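Local structure of periplasmic binding protein/LacI transcriptional regulator (Brachyspira murdochii, 4KQC) at residues 114-125 against 159-169; 140-150 against 178-189. The protein probably binds a carbohydrate as the solute-binding component of an ABC transporter. All coordinates share one frame; numbering follows the deposited sequence. Where two conformers were deposited one is given.

Contact 1. Residues 114-125 against 159-169; sequences RAAAAIVADKMF and EGFVKRFTELA
Phe125 and Phe165 both carry CG anti to the backbone N (chi1 -176° and -163°), which swings their rings into the seam between helices 113-133 and 152-171, where the edge of Phe125 meets the face of Phe165 in a T-shaped pair, centroids 5.8 Å apart. These two neighbouring helices pack on one face of the sheet in an alpha/beta lobe of the periplasmic binding protein fold, and their short segments cross at -45°. At the Gly160 end the backbones come close enough for Gly160 CA to touch Arg114 O at 3.5 Å; a CB there would clash with that oxygen. Phe161 is the knob of a knobs-into-holes contact, seated among Ala117, Val120, Ala121 and Met124, with the methyl of Ala121 over one face of its ring; Tyr210 of the sheet stacks on the same ring. Further along, Leu168 CB lies over a face of the Phe125 ring, 3.9 Å from its centroid, while Ala169 CA comes in obliquely at CE1. A serine in place of Phe125 would probably leave a gap beside Leu168 and Ala169 and take the edge partner from Phe165. Polar pairs lie along the borders. Arg114 NH2 reaches Glu159 OE1 at 3.1 Å, approaching from above the carboxylate plane. Arg164, bent at chi2, turns back toward Asp122, and its NH1 also bridges to Glu167, so one guanidinium joins two carboxylates while Leu168 CD2 covers one of its faces. Arg164 NE, with Asp122 OD1 in the guanidinium plane, meets the syn lone pair of that oxygen at 2.7 Å.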
loop_
_atom_site.group_PDB
_atom_site.type_symbol
_atom_site.label_atom_id
_atom_site.label_comp_id
_atom_site.label_asym_id
_atom_site.label_seq_id
_atom_site.Cartn_x
_atom_site.Cartn_y
_atom_site.Cartn_z
ATOM N N ARG A 114 -3.260 -6.234 -5.474
ATOM C CA ARG A 114 -4.559 -6.496 -6.045
ATOM C C ARG A 114 -5.447 -7.324 -5.091
ATOM O O ARG A 114 -6.621 -6.993 -4.861
ATOM C CB ARG A 114 -4.469 -7.185 -7.407
ATOM C CG ARG A 114 -3.990 -6.220 -8.478
ATOM C CD ARG A 114 -3.557 -6.967 -9.732
ATOM N NE ARG A 114 -3.259 -6.012 -10.811
ATOM C CZ ARG A 114 -2.130 -5.280 -10.892
ATOM N NH1 ARG A 114 -1.120 -5.416 -10.024
ATOM N NH2 ARG A 114 -2.012 -4.425 -11.890
ATOM N N ALA A 115 -4.826 -8.320 -4.446
ATOM C CA ALA A 115 -5.520 -9.140 -3.465
ATOM C C ALA A 115 -5.907 -8.394 -2.232
ATOM O O ALA A 115 -6.992 -8.604 -1.728
ATOM C CB ALA A 115 -4.621 -10.291 -3.076
ATOM N N ALA A 116 -5.067 -7.490 -1.763
ATOM C CA ALA A 116 -5.377 -6.715 -0.580
ATOM C C ALA A 116 -6.557 -5.786 -0.880
ATOM O O ALA A 116 -7.478 -5.602 -0.074
ATOM C CB ALA A 116 -4.183 -5.943 -0.169
ATOM N N ALA A 117 -6.519 -5.173 -2.059
ATOM C CA ALA A 117 -7.576 -4.272 -2.476
ATOM C C ALA A 117 -8.908 -4.979 -2.696
ATOM O O ALA A 117 -9.967 -4.380 -2.509
ATOM C CB ALA A 117 -7.125 -3.521 -3.734
ATOM N N ALA A 118 -8.845 -6.225 -3.125
ATOM C CA ALA A 118 -10.016 -7.051 -3.259
ATOM C C ALA A 118 -10.664 -7.300 -1.923
ATOM O O ALA A 118 -11.884 -7.442 -1.886
ATOM C CB ALA A 118 -9.697 -8.339 -3.981
ATOM N N ILE A 119 -9.902 -7.372 -0.822
ATOM C CA ILE A 119 -10.502 -7.548 0.508
ATOM C C ILE A 119 -11.387 -6.317 0.759
ATOM O O ILE A 119 -12.521 -6.421 1.246
ATOM C CB ILE A 119 -9.438 -7.679 1.638
ATOM C CG1 ILE A 119 -8.559 -8.927 1.448
ATOM C CG2 ILE A 119 -10.129 -7.562 2.992
ATOM C CD1 ILE A 119 -7.332 -8.937 2.323
ATOM N N VAL A 120 -10.868 -5.137 0.410
ATOM C CA VAL A 120 -11.604 -3.922 0.680
ATOM C C VAL A 120 -12.885 -3.949 -0.184
ATOM O O VAL A 120 -13.937 -3.567 0.285
ATOM C CB VAL A 120 -10.746 -2.644 0.423
ATOM C CG1 VAL A 120 -11.553 -1.382 0.719
ATOM C CG2 VAL A 120 -9.511 -2.651 1.335
ATOM N N ALA A 121 -12.800 -4.403 -1.441
ATOM C CA ALA A 121 -14.005 -4.499 -2.287
ATOM C C ALA A 121 -15.015 -5.438 -1.660
ATOM O O ALA A 121 -16.210 -5.104 -1.628
ATOM C CB ALA A 121 -13.637 -4.994 -3.682
ATOM N N ASP A 122 -14.542 -6.540 -1.133
ATOM C CA ASP A 122 -15.509 -7.515 -0.489
ATOM C C ASP A 122 -16.274 -6.828 0.659
ATOM O O ASP A 122 -17.521 -6.923 0.760
ATOM C CB ASP A 122 -14.786 -8.737 0.103
ATOM C CG ASP A 122 -14.106 -9.610 -0.925
ATOM O OD1 ASP A 122 -14.511 -9.670 -2.092
ATOM O OD2 ASP A 122 -13.089 -10.256 -0.541
ATOM N N LYS A 123 -15.549 -6.123 1.508
ATOM C CA LYS A 123 -16.144 -5.430 2.643
ATOM C C LYS A 123 -17.049 -4.294 2.185
ATOM O O LYS A 123 -18.109 -4.054 2.799
ATOM C CB LYS A 123 -15.038 -4.887 3.559
ATOM C CG LYS A 123 -14.168 -5.930 4.190
ATOM C CD LYS A 123 -14.939 -6.777 5.171
ATOM C CE LYS A 123 -13.937 -7.791 5.736
ATOM N NZ LYS A 123 -14.601 -8.662 6.730
HETATM N N MSE A 124 -16.626 -3.527 1.167
HETATM C CA MSE A 124 -17.463 -2.443 0.677
HETATM C C MSE A 124 -18.757 -2.930 0.068
HETATM O O MSE A 124 -19.808 -2.305 0.251
HETATM C CB MSE A 124 -16.683 -1.601 -0.361
HETATM C CG MSE A 124 -17.476 -0.409 -0.918
HETATM SE SE MSE A 124 -17.386 1.145 0.278
HETATM C CE MSE A 124 -15.434 1.644 0.160
ATOM N N PHE A 125 -18.664 -4.007 -0.689
ATOM C CA PHE A 125 -19.869 -4.630 -1.346
ATOM C C PHE A 125 -20.814 -5.106 -0.289
ATOM O O PHE A 125 -21.995 -4.783 -0.328
ATOM C CB PHE A 125 -19.495 -5.770 -2.264
ATOM C CG PHE A 125 -20.673 -6.310 -2.981
ATOM C CD1 PHE A 125 -21.344 -5.491 -3.921
ATOM C CD2 PHE A 125 -21.197 -7.527 -2.646
ATOM C CE1 PHE A 125 -22.475 -5.906 -4.548
ATOM C CE2 PHE A 125 -22.306 -7.975 -3.334
ATOM C CZ PHE A 125 -22.929 -7.158 -4.252
ATOM N N GLU A 159 -7.000 -1.270 -9.360
ATOM C CA GLU A 159 -7.505 -2.352 -10.250
ATOM C C GLU A 159 -8.023 -3.498 -9.401
ATOM O O GLU A 159 -9.042 -4.096 -9.726
ATOM C CB GLU A 159 -6.440 -2.889 -11.223
ATOM C CG GLU A 159 -6.282 -2.127 -12.560
ATOM C CD GLU A 159 -5.336 -2.783 -13.608
ATOM O OE1 GLU A 159 -4.627 -3.800 -13.344
ATOM O OE2 GLU A 159 -5.271 -2.232 -14.718
ATOM N N GLY A 160 -7.289 -3.845 -8.340
ATOM C CA GLY A 160 -7.704 -4.979 -7.470
ATOM C C GLY A 160 -9.113 -4.792 -6.906
ATOM O O GLY A 160 -9.920 -5.748 -6.825
ATOM N N PHE A 161 -9.389 -3.584 -6.427
ATOM C CA PHE A 161 -10.676 -3.183 -5.913
ATOM C C PHE A 161 -11.718 -3.188 -7.053
ATOM O O PHE A 161 -12.794 -3.731 -6.953
ATOM C CB PHE A 161 -10.558 -1.785 -5.242
ATOM C CG PHE A 161 -11.882 -1.293 -4.685
ATOM C CD1 PHE A 161 -12.772 -0.641 -5.501
ATOM C CD2 PHE A 161 -12.235 -1.513 -3.356
ATOM C CE1 PHE A 161 -14.007 -0.250 -5.049
ATOM C CE2 PHE A 161 -13.443 -1.053 -2.879
ATOM C CZ PHE A 161 -14.335 -0.475 -3.708
ATOM N N VAL A 162 -11.411 -2.483 -8.151
ATOM C CA VAL A 162 -12.365 -2.358 -9.236
ATOM C C VAL A 162 -12.801 -3.740 -9.751
ATOM O O VAL A 162 -13.990 -3.984 -9.964
ATOM C CB VAL A 162 -11.768 -1.458 -10.364
ATOM C CG1 VAL A 162 -12.627 -1.479 -11.603
ATOM C CG2 VAL A 162 -11.693 -0.059 -9.838
ATOM N N LYS A 163 -11.812 -4.617 -10.009
ATOM C CA LYS A 163 -12.061 -5.961 -10.575
ATOM C C LYS A 163 -12.966 -6.730 -9.629
ATOM O O LYS A 163 -13.995 -7.270 -10.038
ATOM C CB LYS A 163 -10.746 -6.744 -10.828
ATOM C CG LYS A 163 -10.887 -8.111 -11.519
ATOM C CD LYS A 163 -10.761 -8.028 -13.050
ATOM C CE LYS A 163 -11.029 -9.367 -13.768
ATOM N NZ LYS A 163 -9.944 -10.386 -13.603
ATOM N N ARG A 164 -12.618 -6.759 -8.349
ATOM C CA ARG A 164 -13.409 -7.569 -7.422
ATOM C C ARG A 164 -14.803 -6.961 -7.208
ATOM O O ARG A 164 -15.812 -7.684 -7.167
ATOM C CB ARG A 164 -12.696 -7.744 -6.094
ATOM C CG ARG A 164 -13.446 -8.577 -5.067
ATOM C CD ARG A 164 -13.634 -9.996 -5.547
ATOM N NE ARG A 164 -14.161 -10.850 -4.488
ATOM C CZ ARG A 164 -14.698 -12.060 -4.646
ATOM N NH1 ARG A 164 -14.741 -12.661 -5.842
ATOM N NH2 ARG A 164 -15.184 -12.692 -3.587
ATOM N N PHE A 165 -14.886 -5.679 -6.996
ATOM C CA PHE A 165 -16.209 -5.006 -6.822
ATOM C C PHE A 165 -17.151 -5.201 -8.017
ATOM O O PHE A 165 -18.356 -5.498 -7.852
ATOM C CB PHE A 165 -16.069 -3.500 -6.545
ATOM C CG PHE A 165 -17.311 -2.901 -5.984
ATOM C CD1 PHE A 165 -18.308 -2.430 -6.800
ATOM C CD2 PHE A 165 -17.477 -2.804 -4.624
ATOM C CE1 PHE A 165 -19.467 -1.910 -6.275
ATOM C CE2 PHE A 165 -18.592 -2.246 -4.087
ATOM C CZ PHE A 165 -19.580 -1.775 -4.908
ATOM N N THR A 166 -16.577 -5.167 -9.213
ATOM C CA THR A 166 -17.348 -5.351 -10.441
ATOM C C THR A 166 -17.835 -6.770 -10.499
ATOM O O THR A 166 -18.988 -7.023 -10.902
ATOM C CB THR A 166 -16.449 -4.922 -11.629
ATOM O OG1 THR A 166 -16.263 -3.504 -11.540
ATOM C CG2 THR A 166 -17.064 -5.252 -12.960
ATOM N N GLU A 167 -16.998 -7.723 -10.158
ATOM C CA GLU A 167 -17.375 -9.130 -10.161
ATOM C C GLU A 167 -18.551 -9.351 -9.198
ATOM O O GLU A 167 -19.547 -10.016 -9.534
ATOM C CB GLU A 167 -16.143 -9.997 -9.825
ATOM C CG GLU A 167 -16.442 -11.465 -9.632
ATOM C CD GLU A 167 -15.282 -12.304 -9.091
ATOM O OE1 GLU A 167 -14.283 -11.768 -8.567
ATOM O OE2 GLU A 167 -15.405 -13.543 -9.196
ATOM N N LEU A 168 -18.444 -8.804 -7.994
ATOM C CA LEU A 168 -19.502 -9.060 -7.012
ATOM C C LEU A 168 -20.806 -8.358 -7.417
ATOM O O LEU A 168 -21.874 -8.926 -7.345
ATOM C CB LEU A 168 -19.080 -8.582 -5.614
ATOM C CG LEU A 168 -17.856 -9.302 -5.009
ATOM C CD1 LEU A 168 -17.370 -8.600 -3.774
ATOM C CD2 LEU A 168 -18.181 -10.756 -4.723
ATOM N N ALA A 169 -20.705 -7.088 -7.798
ATOM C CA ALA A 169 -21.849 -6.250 -8.067
ATOM C C ALA A 169 -22.520 -6.678 -9.408
ATOM O O ALA A 169 -23.746 -6.577 -9.568
ATOM C CB ALA A 169 -21.438 -4.769 -8.096
#

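Contact 2. Residues 140-150 against 178-189; sequences KAKIAVLQLDN and KYALQVIVPTTQ. With NO3 (nitrate ion), chain C.
Lys178 O opens the pairing by accepting from Ala141 N at 2.8 Å, and the aliphatic part of Lys140 lies against the next peptide, CD near Tyr179 O. The Tyr179 ring stands on the side facing helix 152-171, where its hydroxyl bonds to Asp170. Ala180 then uses both backbone groups: its N donates to Ala141 O and its O accepts from Ile143 N. Leu181 runs alongside Ile143, pointing the same way, with CD2 3.8 Å from Ile143 CB. On the other face the extended Gln182 crosses Lys142, its NE2 lying against the aliphatic CD and CE; bends at chi2 and chi4 curl that lysine back until NZ donates to Lys140 O. This is the parallel strand pair of a right-handed beta-alpha-beta crossover, with helix 152-171 as its connection and strand 179-184 at the margin of the sheet. Val183 CG1 touches Gln147 OE1 at 3.2 Å. Ile184 N bonds to Val145 O, an almost straight bond (175°), and Ile184 O takes the N-H of Gln147, the last backbone bond between the two. Val185 CG2 lies against the amide of Gln147, whose NE2 donates to Asp149 O, lying in the amide plane; CG1 of the valine faces a nitrate, probably from the crystallisation liquor, that Asn150 ND2 grips through O2 (2.9 Å) and O3. Pro186 packs CG against Leu146 CD1, and its O shares a water with Leu148 O. Gln189 finishes the segment alongside Leu148, with Gln189 CG 3.3 Å from Leu148 O, while the OE1 of Gln189 is bonded to Asn213.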
loop_
_atom_site.group_PDB
_atom_site.type_symbol
_atom_site.label_atom_id
_atom_site.label_comp_id
_atom_site.label_asym_id
_atom_site.label_seq_id
_atom_site.Cartn_x
_atom_site.Cartn_y
_atom_site.Cartn_z
ATOM N N LYS A 140 -27.172 6.061 -11.091
ATOM C CA LYS A 140 -26.410 4.956 -10.503
ATOM C C LYS A 140 -25.825 5.364 -9.170
ATOM O O LYS A 140 -25.442 6.544 -8.987
ATOM C CB LYS A 140 -25.323 4.545 -11.440
ATOM C CG LYS A 140 -25.829 3.982 -12.759
ATOM C CD LYS A 140 -24.706 3.538 -13.626
ATOM C CE LYS A 140 -25.300 2.972 -14.918
ATOM N NZ LYS A 140 -24.251 2.211 -15.624
ATOM N N ALA A 141 -25.748 4.430 -8.228
ATOM C CA ALA A 141 -24.944 4.623 -7.012
ATOM C C ALA A 141 -23.488 4.780 -7.374
ATOM O O ALA A 141 -22.923 3.987 -8.149
ATOM C CB ALA A 141 -25.075 3.428 -6.083
ATOM N N LYS A 142 -22.813 5.723 -6.719
ATOM C CA LYS A 142 -21.409 5.993 -6.998
ATOM C C LYS A 142 -20.501 5.556 -5.861
ATOM O O LYS A 142 -20.805 5.811 -4.713
ATOM C CB LYS A 142 -21.210 7.491 -7.248
ATOM C CG LYS A 142 -22.145 8.101 -8.282
ATOM C CD LYS A 142 -21.998 7.398 -9.627
ATOM C CE LYS A 142 -22.477 8.278 -10.770
ATOM N NZ LYS A 142 -23.933 8.554 -10.693
ATOM N N ILE A 143 -19.424 4.888 -6.212
ATOM C CA ILE A 143 -18.338 4.572 -5.296
ATOM C C ILE A 143 -17.032 5.172 -5.857
ATOM O O ILE A 143 -16.652 4.909 -7.008
ATOM C CB ILE A 143 -18.182 3.072 -5.094
ATOM C CG1 ILE A 143 -19.483 2.465 -4.487
ATOM C CG2 ILE A 143 -16.985 2.788 -4.204
ATOM C CD1 ILE A 143 -20.442 1.831 -5.480
ATOM N N ALA A 144 -16.387 6.017 -5.078
ATOM C CA ALA A 144 -15.160 6.676 -5.509
ATOM C C ALA A 144 -13.959 5.860 -5.105
ATOM O O ALA A 144 -13.910 5.309 -3.972
ATOM C CB ALA A 144 -15.085 8.024 -4.868
ATOM N N VAL A 145 -13.001 5.751 -6.001
ATOM C CA VAL A 145 -11.738 5.067 -5.720
ATOM C C VAL A 145 -10.644 6.152 -5.816
ATOM O O VAL A 145 -10.393 6.628 -6.899
ATOM C CB VAL A 145 -11.511 3.956 -6.743
ATOM C CG1 VAL A 145 -10.071 3.378 -6.655
ATOM C CG2 VAL A 145 -12.598 2.879 -6.619
ATOM N N LEU A 146 -9.977 6.490 -4.718
ATOM C CA LEU A 146 -8.892 7.459 -4.764
ATOM C C LEU A 146 -7.641 6.644 -4.952
ATOM O O LEU A 146 -7.160 5.978 -4.011
ATOM C CB LEU A 146 -8.839 8.286 -3.477
ATOM C CG LEU A 146 -9.779 9.497 -3.444
ATOM C CD1 LEU A 146 -9.171 10.667 -4.213
ATOM C CD2 LEU A 146 -11.176 9.200 -3.958
ATOM N N GLN A 147 -7.165 6.665 -6.188
ATOM C CA GLN A 147 -5.993 5.915 -6.603
ATOM C C GLN A 147 -4.758 6.755 -6.420
ATOM O O GLN A 147 -4.753 7.868 -6.908
ATOM C CB GLN A 147 -6.184 5.566 -8.089
ATOM C CG GLN A 147 -4.923 5.046 -8.758
ATOM C CD GLN A 147 -5.137 4.619 -10.198
ATOM O OE1 GLN A 147 -6.265 4.384 -10.618
ATOM N NE2 GLN A 147 -4.064 4.529 -10.956
ATOM N N LEU A 148 -3.766 6.271 -5.667
ATOM C CA LEU A 148 -2.687 7.187 -5.184
ATOM C C LEU A 148 -1.831 7.790 -6.284
ATOM O O LEU A 148 -1.350 8.927 -6.158
ATOM C CB LEU A 148 -1.816 6.499 -4.099
ATOM C CG LEU A 148 -1.110 5.227 -4.608
ATOM C CD1 LEU A 148 0.381 5.446 -4.581
ATOM C CD2 LEU A 148 -1.452 3.951 -3.899
ATOM N N ASP A 149 -1.602 7.051 -7.351
ATOM C CA ASP A 149 -0.738 7.502 -8.469
ATOM C C ASP A 149 -0.896 6.551 -9.636
ATOM O O ASP A 149 -1.706 5.600 -9.569
ATOM C CB ASP A 149 0.714 7.664 -8.040
ATOM C CG ASP A 149 1.445 6.370 -7.771
ATOM O OD1 ASP A 149 0.975 5.223 -8.035
ATOM O OD2 ASP A 149 2.581 6.521 -7.225
ATOM N N ASN A 150 -0.157 6.810 -10.691
ATOM C CA ASN A 150 -0.112 5.952 -11.894
ATOM C C ASN A 150 1.111 5.029 -11.989
ATOM O O ASN A 150 1.550 4.705 -13.098
ATOM C CB ASN A 150 -0.238 6.831 -13.143
ATOM C CG ASN A 150 -1.615 7.397 -13.309
ATOM O OD1 ASN A 150 -2.568 6.630 -13.467
ATOM N ND2 ASN A 150 -1.754 8.682 -13.231
ATOM N N LYS A 178 -26.574 -0.827 -11.549
ATOM C CA LYS A 178 -27.046 0.268 -10.714
ATOM C C LYS A 178 -25.913 1.017 -10.059
ATOM O O LYS A 178 -26.169 1.773 -9.160
ATOM C CB LYS A 178 -27.937 -0.272 -9.603
ATOM C CG LYS A 178 -29.240 -0.905 -10.085
ATOM C CD LYS A 178 -30.020 -1.530 -8.940
ATOM C CE LYS A 178 -31.330 -2.054 -9.431
ATOM N NZ LYS A 178 -32.011 -2.700 -8.251
ATOM N N TYR A 179 -24.678 0.767 -10.466
ATOM C CA TYR A 179 -23.550 1.337 -9.772
ATOM C C TYR A 179 -22.549 1.829 -10.768
ATOM O O TYR A 179 -22.450 1.340 -11.927
ATOM C CB TYR A 179 -22.914 0.327 -8.793
ATOM C CG TYR A 179 -22.108 -0.716 -9.507
ATOM C CD1 TYR A 179 -22.720 -1.861 -10.025
ATOM C CD2 TYR A 179 -20.762 -0.573 -9.713
ATOM C CE1 TYR A 179 -22.014 -2.792 -10.782
ATOM C CE2 TYR A 179 -20.036 -1.523 -10.425
ATOM C CZ TYR A 179 -20.653 -2.621 -10.948
ATOM O OH TYR A 179 -19.974 -3.542 -11.689
ATOM N N ALA A 180 -21.732 2.796 -10.353
ATOM C CA ALA A 180 -20.554 3.242 -11.131
ATOM C C ALA A 180 -19.371 3.515 -10.223
ATOM O O ALA A 180 -19.528 4.135 -9.176
ATOM C CB ALA A 180 -20.868 4.515 -11.870
ATOM N N LEU A 181 -18.210 3.033 -10.605
ATOM C CA LEU A 181 -17.013 3.241 -9.850
ATOM C C LEU A 181 -16.326 4.474 -10.480
ATOM O O LEU A 181 -16.180 4.541 -11.710
ATOM C CB LEU A 181 -16.101 2.021 -9.920
ATOM C CG LEU A 181 -16.657 0.724 -9.346
ATOM C CD1 LEU A 181 -15.811 -0.509 -9.673
ATOM C CD2 LEU A 181 -16.839 0.891 -7.861
ATOM N N GLN A 182 -15.930 5.436 -9.675
ATOM C CA GLN A 182 -15.303 6.646 -10.141
ATOM C C GLN A 182 -13.845 6.598 -9.678
ATOM O O GLN A 182 -13.589 6.762 -8.505
ATOM C CB GLN A 182 -16.008 7.835 -9.539
ATOM C CG GLN A 182 -17.455 7.879 -9.924
ATOM C CD GLN A 182 -18.138 9.100 -9.338
ATOM O OE1 GLN A 182 -17.853 9.503 -8.204
ATOM N NE2 GLN A 182 -19.038 9.698 -10.114
ATOM N N VAL A 183 -12.930 6.372 -10.604
ATOM C CA VAL A 183 -11.524 6.192 -10.282
ATOM C C VAL A 183 -10.867 7.583 -10.451
ATOM O O VAL A 183 -10.918 8.183 -11.544
ATOM C CB VAL A 183 -10.847 5.084 -11.124
ATOM C CG1 VAL A 183 -9.395 4.928 -10.687
ATOM C CG2 VAL A 183 -11.640 3.784 -10.931
ATOM N N ILE A 184 -10.345 8.121 -9.359
ATOM C CA ILE A 184 -9.808 9.483 -9.323
ATOM C C ILE A 184 -8.355 9.400 -8.863
ATOM O O ILE A 184 -8.032 8.824 -7.804
ATOM C CB ILE A 184 -10.620 10.308 -8.296
ATOM C CG1 ILE A 184 -12.068 10.406 -8.724
ATOM C CG2 ILE A 184 -10.014 11.689 -8.114
ATOM C CD1 ILE A 184 -13.030 10.590 -7.573
ATOM N N VAL A 185 -7.450 10.011 -9.618
ATOM C CA VAL A 185 -6.044 10.093 -9.228
ATOM C C VAL A 185 -5.736 11.572 -8.957
ATOM O O VAL A 185 -5.785 12.391 -9.872
ATOM C CB VAL A 185 -5.129 9.610 -10.365
ATOM C CG1 VAL A 185 -3.645 9.733 -9.949
ATOM C CG2 VAL A 185 -5.469 8.203 -10.829
ATOM N N PRO A 186 -5.354 11.903 -7.725
ATOM C CA PRO A 186 -5.000 13.300 -7.514
ATOM C C PRO A 186 -3.712 13.648 -8.243
ATOM O O PRO A 186 -2.854 12.794 -8.464
ATOM C CB PRO A 186 -4.858 13.423 -5.999
ATOM C CG PRO A 186 -5.664 12.274 -5.470
ATOM C CD PRO A 186 -5.366 11.151 -6.481
ATOM N N THR A 187 -3.523 14.927 -8.553
ATOM C CA THR A 187 -2.387 15.317 -9.406
ATOM C C THR A 187 -1.055 15.094 -8.709
ATOM O O THR A 187 -0.046 14.840 -9.355
ATOM C CB THR A 187 -2.557 16.746 -9.963
ATOM O OG1 THR A 187 -1.534 17.003 -10.961
ATOM C CG2 THR A 187 -2.534 17.797 -8.850
ATOM N N THR A 188 -1.067 15.148 -7.376
ATOM C CA THR A 188 0.050 14.663 -6.552
ATOM C C THR A 188 -0.503 14.016 -5.296
ATOM O O THR A 188 -1.729 14.090 -5.027
ATOM C CB THR A 188 1.015 15.812 -6.069
ATOM O OG1 THR A 188 0.359 16.633 -5.077
ATOM C CG2 THR A 188 1.542 16.691 -7.191
ATOM N N GLN A 189 0.371 13.452 -4.467
ATOM C CA GLN A 189 -0.063 12.903 -3.174
ATOM C C GLN A 189 0.042 13.941 -2.051
ATOM O O GLN A 189 0.045 13.575 -0.897
ATOM C CB GLN A 189 0.757 11.658 -2.853
ATOM C CG GLN A 189 0.472 10.470 -3.829
ATOM C CD GLN A 189 1.100 9.202 -3.341
ATOM O OE1 GLN A 189 0.761 8.721 -2.240
ATOM N NE2 GLN A 189 2.071 8.683 -4.093
HETATM N N NO3 C . -4.486 10.742 -13.928
HETATM O O1 NO3 C . -5.364 11.575 -14.140
HETATM O O2 NO3 C . -3.412 11.086 -13.178
HETATM O O3 NO3 C . -4.614 9.439 -14.396
HETATM O O HOH W 1 -0.828 11.213 -7.727
#

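From the N terminus the chain passes through the parallel sheet of the first lobe before entering helix 113-133, the first partner of contact 1. Strand 141-146 follows, then helix 152-171, which closes contact 1 over a loop of 33 residues; strand 179-184 next closes contact 2 over 27 residues, most of them that same helix. The segments alternate along the chain, so the contacts cross rather than nest. Contact 1 joins two helices on one face of the mixed sheet, and contact 2 joins its marginal strand to the neighbouring one. They meet where Phe161 CD1 lies 3.7 Å from Val145 CG2 and Ala169 CB 3.4 Å from Tyr179 CE1.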